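Local coordinates for protein ribonucleotide monophosphatase NagD (Escherichia coli, PDB 2C4N) that probably dephosphorylates a broad range of nucleotides and other phosphate esters, using magnesium or another divalent metal as cofactor, at residues Y44-G49 and V116-S121; F140-P145 and A158-I163. All coordinates share one frame; numbering follows the deposited sequence.

Contact 1: Y44-G49 and V116-S121; sequences YPSQTG and VGETRS
Ser46 and Glu118 meet because of their first torsions: OG of Ser46 stands anti to its own carbonyl carbon (chi1 -58°), which holds it beside the backbone N, while CG of Glu118 is swung anti to the backbone N (chi1 157°). The serine hydroxyl thus comes alongside the aliphatic part of the glutamate, with Ser46 OG 3.9 Å from Glu118 CG. The carboxylate takes no part in this meeting, since a bend at chi2 (71°) turns the chain away from Ser46. There OE1 of Glu118 accepts a weak hydrogen bond from the N of Thr119, and OE2 reaches, also weakly, Trp124 of a neighbouring subunit. A small hydroxyl suits the exposed Ser46, for it can also hold a water at 2.9 Å from its OG; the same water lies 3.0 Å from Glu118 O, to which it probably donates, and joins the two loops through solvent. Each loop follows a strand of a parallel sheet: 38-42 of the six-stranded one that carries the magnesium site and 105-116 of the four-stranded one, so the contact links the Rossmann-like HAD core to the second, cap domain. Deeper in, Pro45 brings CG, one corner of its ring, up to the backbone at Gly117 and Glu118. This CG lies 4.2 Å from the N of Glu118 and 4.3 Å from CB of Glu118, loose packing contacts of an apolar ring atom. Gly117 adopts a backbone conformation disfavoured for residues with a side chain, which suits glycine to the place. Beyond Glu118 an ST turn ties the loop down, OG1 of Thr119 accepting from the N of Ser121 at 3.1 Å. At the far end of 44-49, Thr48 OG1 N-caps helix 49-58 by accepting from the N of Asp51.

Contact 2: F140-P145 and A158-I163; sequences FIATNP and ALCAGI
The one aromatic ring here, Phe140, is met obliquely by both of its helix partners, Ile163 and Cys160, which gather at its outer end. CZ does most of the touching: it lies 3.6 Å from CG2 of Ile163, and CE2 of Phe140 is 4.0 Å from the same methyl. That methyl is placed by the isoleucine's chi1 of -61°, which sets CG2 anti to the backbone N. The sulfur of Cys160 makes a looser sulfur-aromatic contact, SG standing 5.3 Å from the centroid of the Phe140 ring and 56° off its normal. Its closer neighbour is CB of Ala142, 3.6 Å from SG of Cys160; alanine lets the helix side chain come near the strand, whereas the long phenylalanine spans to the helix one turn on. With only an alanine at Phe140, Ile163 CG2 would probably face a gap and the cysteine sulfur lose its aromatic neighbour. Alternation along the strand turns Phe140 and Ala142 to the helix and Ile141 to the other side of the sheet, where it packs on Phe78 of helix 71-80. Val116, from the adjoining strand, also packs on Phe140, Cys160 and Ile163. The axes of 140-142 and 158-163 approach to 10.4 Å and lie at 161°, nearly antiparallel, as befits the first two elements of the beta-alpha-beta unit formed by strand 139-142, helix 156-167 and strand 172-173.

In the fold
Contact 2 is wholly buried and packs a strand of the four-stranded sheet on the helix that follows it, whereas contact 1 is only partly buried and joins loops leaving the two sheets. Their chemistry follows: apolar side chains and a sulfur fill contact 2, while a proline, a glycine, a water and a polar rim serve contact 1. They share a border, since Val116 probably forms backbone hydrogen bonds with Ile141 and Thr143, at the end of strand 140-142 and just past it. Pro45 of contact 1 also packs on Asn144, whose ND2 hydrogen-bonds OD2 of Asp146, thought to confer substrate specificity. Both contacts touch a second subunit.

Contact 1: Y44-G49 and V116-S121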
ATOM      1  N   TYR A  44      10.091  15.806 -15.995  1.00 16.39           N
ATOM      2  CA  TYR A  44       9.096  16.854 -15.862  1.00 19.34           C
ATOM      3  C   TYR A  44       8.555  17.325 -17.206  1.00 19.04           C
ATOM      4  O   TYR A  44       9.285  17.464 -18.182  1.00 18.66           O
ATOM      5  CB  TYR A  44       9.656  17.987 -14.989  1.00 27.02           C
ATOM      6  CG  TYR A  44       9.881  17.488 -13.563  1.00 31.62           C
ATOM      7  CD1 TYR A  44      11.088  16.887 -13.193  1.00 31.88           C
ATOM      8  CD2 TYR A  44       8.852  17.528 -12.613  1.00 32.08           C
ATOM      9  CE1 TYR A  44      11.265  16.337 -11.921  1.00 32.36           C
ATOM     10  CE2 TYR A  44       9.022  16.979 -11.339  1.00 31.81           C
ATOM     11  CZ  TYR A  44      10.230  16.385 -10.998  1.00 33.73           C
ATOM     12  OH  TYR A  44      10.393  15.834  -9.739  1.00 33.78           O
ATOM     13  N   PRO A  45       7.236  17.540 -17.270  1.00 20.49           N
ATOM     14  CA  PRO A  45       6.490  17.971 -18.452  1.00 20.67           C
ATOM     15  C   PRO A  45       6.220  19.439 -18.696  1.00 20.59           C
ATOM     16  O   PRO A  45       5.580  19.776 -19.685  1.00 21.53           O
ATOM     17  CB  PRO A  45       5.186  17.223 -18.285  1.00 18.89           C
ATOM     18  CG  PRO A  45       4.941  17.412 -16.786  1.00 20.42           C
ATOM     19  CD  PRO A  45       6.312  17.161 -16.180  1.00 21.21           C
ATOM     20  N   SER A  46       6.694  20.310 -17.816  1.00 23.99           N
ATOM     21  CA  SER A  46       6.399  21.736 -17.953  1.00 25.79           C
ATOM     22  C   SER A  46       7.134  22.543 -19.025  1.00 25.87           C
ATOM     23  O   SER A  46       6.581  23.516 -19.546  1.00 26.31           O
ATOM     24  CB  SER A  46       6.600  22.436 -16.606  1.00 45.86           C
ATOM     25  OG  SER A  46       5.776  21.876 -15.593  1.00 54.39           O
ATOM     26  N   GLN A  47       8.355  22.155 -19.377  1.00 19.60           N
ATOM     27  CA  GLN A  47       9.100  22.951 -20.345  1.00 19.11           C
ATOM     28  C   GLN A  47       9.149  22.417 -21.766  1.00 18.69           C
ATOM     29  O   GLN A  47       9.150  21.213 -21.983  1.00 19.08           O
ATOM     30  CB  GLN A  47      10.523  23.164 -19.828  1.00 23.11           C
ATOM     31  CG  GLN A  47      10.588  23.853 -18.470  1.00 27.20           C
ATOM     32  CD  GLN A  47      12.005  24.166 -18.013  1.00 30.80           C
ATOM     33  OE1 GLN A  47      12.753  23.279 -17.604  1.00 32.62           O
ATOM     34  NE2 GLN A  47      12.381  25.441 -18.086  1.00 32.57           N
ATOM     35  N   THR A  48       9.187  23.330 -22.734  1.00 20.93           N
ATOM     36  CA  THR A  48       9.283  22.953 -24.142  1.00 19.95           C
ATOM     37  C   THR A  48      10.774  22.808 -24.417  1.00 18.48           C
ATOM     38  O   THR A  48      11.599  23.205 -23.593  1.00 15.59           O
ATOM     39  CB  THR A  48       8.755  24.065 -25.071  1.00 21.84           C
ATOM     40  OG1 THR A  48       9.556  25.242 -24.890  1.00 20.57           O
ATOM     41  CG2 THR A  48       7.303  24.395 -24.759  1.00 20.71           C
ATOM     42  N   GLY A  49      11.118  22.256 -25.573  1.00 19.72           N
ATOM     43  CA  GLY A  49      12.518  22.109 -25.910  1.00 19.54           C
ATOM     44  C   GLY A  49      13.206  23.467 -25.917  1.00 20.81           C
ATOM     45  O   GLY A  49      14.333  23.604 -25.441  1.00 19.01           O
ATOM     46  N   VAL A 116      -2.853  13.172 -17.220  1.00 14.40           N
ATOM     47  CA  VAL A 116      -2.444  14.050 -16.141  1.00 14.47           C
ATOM     48  C   VAL A 116      -0.968  14.399 -16.236  1.00 13.64           C
ATOM     49  O   VAL A 116      -0.109  13.520 -16.338  1.00 14.45           O
ATOM     50  CB  VAL A 116      -2.703  13.406 -14.751  1.00 15.50           C
ATOM     51  CG1 VAL A 116      -2.345  14.396 -13.640  1.00 15.60           C
ATOM     52  CG2 VAL A 116      -4.162  12.976 -14.636  1.00 15.50           C
ATOM     53  N   GLY A 117      -0.687  15.696 -16.222  1.00 12.61           N
ATOM     54  CA  GLY A 117       0.684  16.172 -16.261  1.00 14.76           C
ATOM     55  C   GLY A 117       0.852  17.024 -15.018  1.00 16.89           C
ATOM     56  O   GLY A 117       0.734  16.523 -13.902  1.00 16.92           O
ATOM     57  N   GLU A 118       1.119  18.309 -15.212  1.00 18.59           N
ATOM     58  CA  GLU A 118       1.261  19.242 -14.104  1.00 19.74           C
ATOM     59  C   GLU A 118       0.561  20.557 -14.429  1.00 19.80           C
ATOM     60  O   GLU A 118       0.607  21.045 -15.561  1.00 16.02           O
ATOM     61  CB  GLU A 118       2.740  19.506 -13.800  1.00 31.96           C
ATOM     62  CG  GLU A 118       3.005  20.830 -13.087  1.00 39.06           C
ATOM     63  CD  GLU A 118       2.529  20.870 -11.639  1.00 42.68           C
ATOM     64  OE1 GLU A 118       1.470  20.290 -11.317  1.00 42.09           O
ATOM     65  OE2 GLU A 118       3.218  21.511 -10.815  1.00 46.59           O
ATOM     66  N   THR A 119      -0.110  21.120 -13.433  1.00 18.60           N
ATOM     67  CA  THR A 119      -0.784  22.394 -13.614  1.00 18.20           C
ATOM     68  C   THR A 119      -1.065  23.000 -12.253  1.00 20.08           C
ATOM     69  O   THR A 119      -1.632  22.348 -11.381  1.00 17.59           O
ATOM     70  CB  THR A 119      -2.107  22.252 -14.393  1.00 22.24           C
ATOM     71  OG1 THR A 119      -2.790  23.514 -14.391  1.00 23.89           O
ATOM     72  CG2 THR A 119      -3.001  21.186 -13.763  1.00 22.85           C
ATOM     73  N   ARG A 120      -0.646  24.245 -12.069  1.00 21.89           N
ATOM     74  CA  ARG A 120      -0.862  24.923 -10.803  1.00 24.37           C
ATOM     75  C   ARG A 120      -2.309  25.356 -10.663  1.00 23.42           C
ATOM     76  O   ARG A 120      -2.681  25.971  -9.668  1.00 24.57           O
ATOM     77  CB  ARG A 120       0.044  26.144 -10.687  1.00 46.37           C
ATOM     78  CG  ARG A 120       1.531  25.848 -10.661  1.00 51.69           C
ATOM     79  CD  ARG A 120       2.249  27.095 -10.196  1.00 58.34           C
ATOM     80  NE  ARG A 120       3.676  26.905  -9.970  1.00 63.25           N
ATOM     81  CZ  ARG A 120       4.426  27.753  -9.274  1.00 65.45           C
ATOM     82  NH1 ARG A 120       3.877  28.835  -8.742  1.00 66.52           N
ATOM     83  NH2 ARG A 120       5.721  27.525  -9.113  1.00 66.72           N
ATOM     84  N   SER A 121      -3.115  25.048 -11.676  1.00 23.47           N
ATOM     85  CA  SER A 121      -4.533  25.388 -11.668  1.00 23.32           C
ATOM     86  C   SER A 121      -5.357  24.185 -11.230  1.00 21.88           C
ATOM     87  O   SER A 121      -6.585  24.249 -11.186  1.00 21.81           O
ATOM     88  CB  SER A 121      -4.991  25.838 -13.057  1.00 28.97           C
ATOM     89  OG  SER A 121      -4.471  27.121 -13.367  1.00 34.49           O
TER
HETATM   90  O   HOH W   1       3.098  22.264 -16.677  1.00 33.73           O

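Contact 2: F140-P145 and A158-I163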
ATOM      1  N   PHE A 140      -6.328   5.867 -18.500  1.00 16.85           N
ATOM      2  CA  PHE A 140      -5.610   6.713 -17.544  1.00 14.98           C
ATOM      3  C   PHE A 140      -4.084   6.755 -17.767  1.00 14.19           C
ATOM      4  O   PHE A 140      -3.377   5.782 -17.501  1.00 14.67           O
ATOM      5  CB  PHE A 140      -5.956   6.192 -16.139  1.00 15.46           C
ATOM      6  CG  PHE A 140      -5.636   7.141 -15.006  1.00 15.41           C
ATOM      7  CD1 PHE A 140      -5.339   8.485 -15.231  1.00 15.18           C
ATOM      8  CD2 PHE A 140      -5.669   6.675 -13.692  1.00 16.39           C
ATOM      9  CE1 PHE A 140      -5.077   9.350 -14.157  1.00 19.33           C
ATOM     10  CE2 PHE A 140      -5.413   7.523 -12.614  1.00 17.20           C
ATOM     11  CZ  PHE A 140      -5.116   8.863 -12.843  1.00 17.12           C
ATOM     12  N   ILE A 141      -3.594   7.894 -18.255  1.00 13.18           N
ATOM     13  CA  ILE A 141      -2.170   8.088 -18.539  1.00 13.63           C
ATOM     14  C   ILE A 141      -1.641   9.295 -17.767  1.00 13.34           C
ATOM     15  O   ILE A 141      -2.322  10.316 -17.661  1.00 13.87           O
ATOM     16  CB  ILE A 141      -1.923   8.387 -20.044  1.00 19.82           C
ATOM     17  CG1 ILE A 141      -2.720   7.422 -20.925  1.00 22.48           C
ATOM     18  CG2 ILE A 141      -0.439   8.302 -20.349  1.00 20.03           C
ATOM     19  CD1 ILE A 141      -2.321   5.978 -20.780  1.00 22.78           C
ATOM     20  N   ALA A 142      -0.418   9.188 -17.255  1.00 13.34           N
ATOM     21  CA  ALA A 142       0.194  10.285 -16.507  1.00 13.29           C
ATOM     22  C   ALA A 142       1.634  10.463 -16.980  1.00 13.32           C
ATOM     23  O   ALA A 142       2.317   9.486 -17.288  1.00 13.85           O
ATOM     24  CB  ALA A 142       0.156   9.988 -15.007  1.00 15.63           C
ATOM     25  N   THR A 143       2.103  11.706 -17.031  1.00 12.14           N
ATOM     26  CA  THR A 143       3.457  11.973 -17.509  1.00 13.52           C
ATOM     27  C   THR A 143       4.594  11.424 -16.648  1.00 12.37           C
ATOM     28  O   THR A 143       5.538  10.839 -17.173  1.00 14.12           O
ATOM     29  CB  THR A 143       3.690  13.493 -17.737  1.00 13.61           C
ATOM     30  OG1 THR A 143       3.476  14.213 -16.520  1.00 13.58           O
ATOM     31  CG2 THR A 143       2.746  14.018 -18.805  1.00 12.00           C
ATOM     32  N   ASN A 144       4.519  11.602 -15.332  1.00 14.50           N
ATOM     33  CA  ASN A 144       5.588  11.116 -14.459  1.00 14.52           C
ATOM     34  C   ASN A 144       5.077  10.870 -13.036  1.00 14.60           C
ATOM     35  O   ASN A 144       4.195  11.575 -12.558  1.00 13.54           O
ATOM     36  CB  ASN A 144       6.757  12.118 -14.455  1.00 15.27           C
ATOM     37  CG  ASN A 144       6.349  13.508 -13.978  1.00 14.37           C
ATOM     38  OD1 ASN A 144       5.479  14.156 -14.565  1.00 15.32           O
ATOM     39  ND2 ASN A 144       6.987  13.971 -12.908  1.00 16.29           N
ATOM     40  N   PRO A 145       5.645   9.873 -12.340  1.00 17.14           N
ATOM     41  CA  PRO A 145       5.243   9.519 -10.974  1.00 17.50           C
ATOM     42  C   PRO A 145       5.730  10.409  -9.830  1.00 17.78           C
ATOM     43  O   PRO A 145       5.263  10.270  -8.699  1.00 17.26           O
ATOM     44  CB  PRO A 145       5.743   8.086 -10.841  1.00 15.98           C
ATOM     45  CG  PRO A 145       7.039   8.129 -11.609  1.00 16.09           C
ATOM     46  CD  PRO A 145       6.695   8.965 -12.840  1.00 14.69           C
ATOM     47  N   ALA A 158       1.339  13.700  -7.344  1.00 16.55           N
ATOM     48  CA  ALA A 158       0.448  14.234  -6.318  1.00 17.55           C
ATOM     49  C   ALA A 158      -0.935  14.551  -6.887  1.00 17.10           C
ATOM     50  O   ALA A 158      -1.950  14.400  -6.203  1.00 17.44           O
ATOM     51  CB  ALA A 158       1.063  15.488  -5.696  1.00 20.65           C
ATOM     52  N   LEU A 159      -0.971  14.998  -8.138  1.00 13.82           N
ATOM     53  CA  LEU A 159      -2.236  15.316  -8.791  1.00 15.11           C
ATOM     54  C   LEU A 159      -3.010  14.035  -9.079  1.00 13.55           C
ATOM     55  O   LEU A 159      -4.239  14.022  -9.065  1.00 14.38           O
ATOM     56  CB  LEU A 159      -1.999  16.082 -10.099  1.00 19.19           C
ATOM     57  CG  LEU A 159      -1.138  17.356 -10.028  1.00 21.17           C
ATOM     58  CD1 LEU A 159      -1.321  18.152 -11.313  1.00 22.11           C
ATOM     59  CD2 LEU A 159      -1.536  18.199  -8.835  1.00 20.47           C
ATOM     60  N   CYS A 160      -2.293  12.951  -9.344  1.00 17.25           N
ATOM     61  CA  CYS A 160      -2.948  11.674  -9.622  1.00 18.03           C
ATOM     62  C   CYS A 160      -3.516  11.025  -8.366  1.00 18.19           C
ATOM     63  O   CYS A 160      -4.519  10.313  -8.424  1.00 17.01           O
ATOM     64  CB  CYS A 160      -1.961  10.700 -10.277  1.00 18.17           C
ATOM     65  SG  CYS A 160      -1.518  11.101 -11.986  1.00 16.00           S
ATOM     66  N   ALA A 161      -2.874  11.281  -7.233  1.00 15.59           N
ATOM     67  CA  ALA A 161      -3.277  10.686  -5.962  1.00 15.74           C
ATOM     68  C   ALA A 161      -4.780  10.733  -5.664  1.00 14.88           C
ATOM     69  O   ALA A 161      -5.386   9.706  -5.340  1.00 15.00           O
ATOM     70  CB  ALA A 161      -2.489  11.334  -4.822  1.00 15.83           C
ATOM     71  N   GLY A 162      -5.378  11.918  -5.767  1.00 16.36           N
ATOM     72  CA  GLY A 162      -6.802  12.050  -5.507  1.00 18.02           C
ATOM     73  C   GLY A 162      -7.652  11.316  -6.530  1.00 17.61           C
ATOM     74  O   GLY A 162      -8.666  10.707  -6.191  1.00 18.13           O
ATOM     75  N   ILE A 163      -7.236  11.377  -7.791  1.00 19.23           N
ATOM     76  CA  ILE A 163      -7.956  10.707  -8.869  1.00 19.33           C
ATOM     77  C   ILE A 163      -7.931   9.193  -8.669  1.00 19.32           C
ATOM     78  O   ILE A 163      -8.943   8.519  -8.857  1.00 18.81           O
ATOM     79  CB  ILE A 163      -7.337  11.063 -10.243  1.00 18.56           C
ATOM     80  CG1 ILE A 163      -7.449  12.576 -10.475  1.00 18.62           C
ATOM     81  CG2 ILE A 163      -8.041  10.297 -11.356  1.00 17.62           C
ATOM     82  CD1 ILE A 163      -6.541  13.110 -11.574  1.00 16.03           C
TER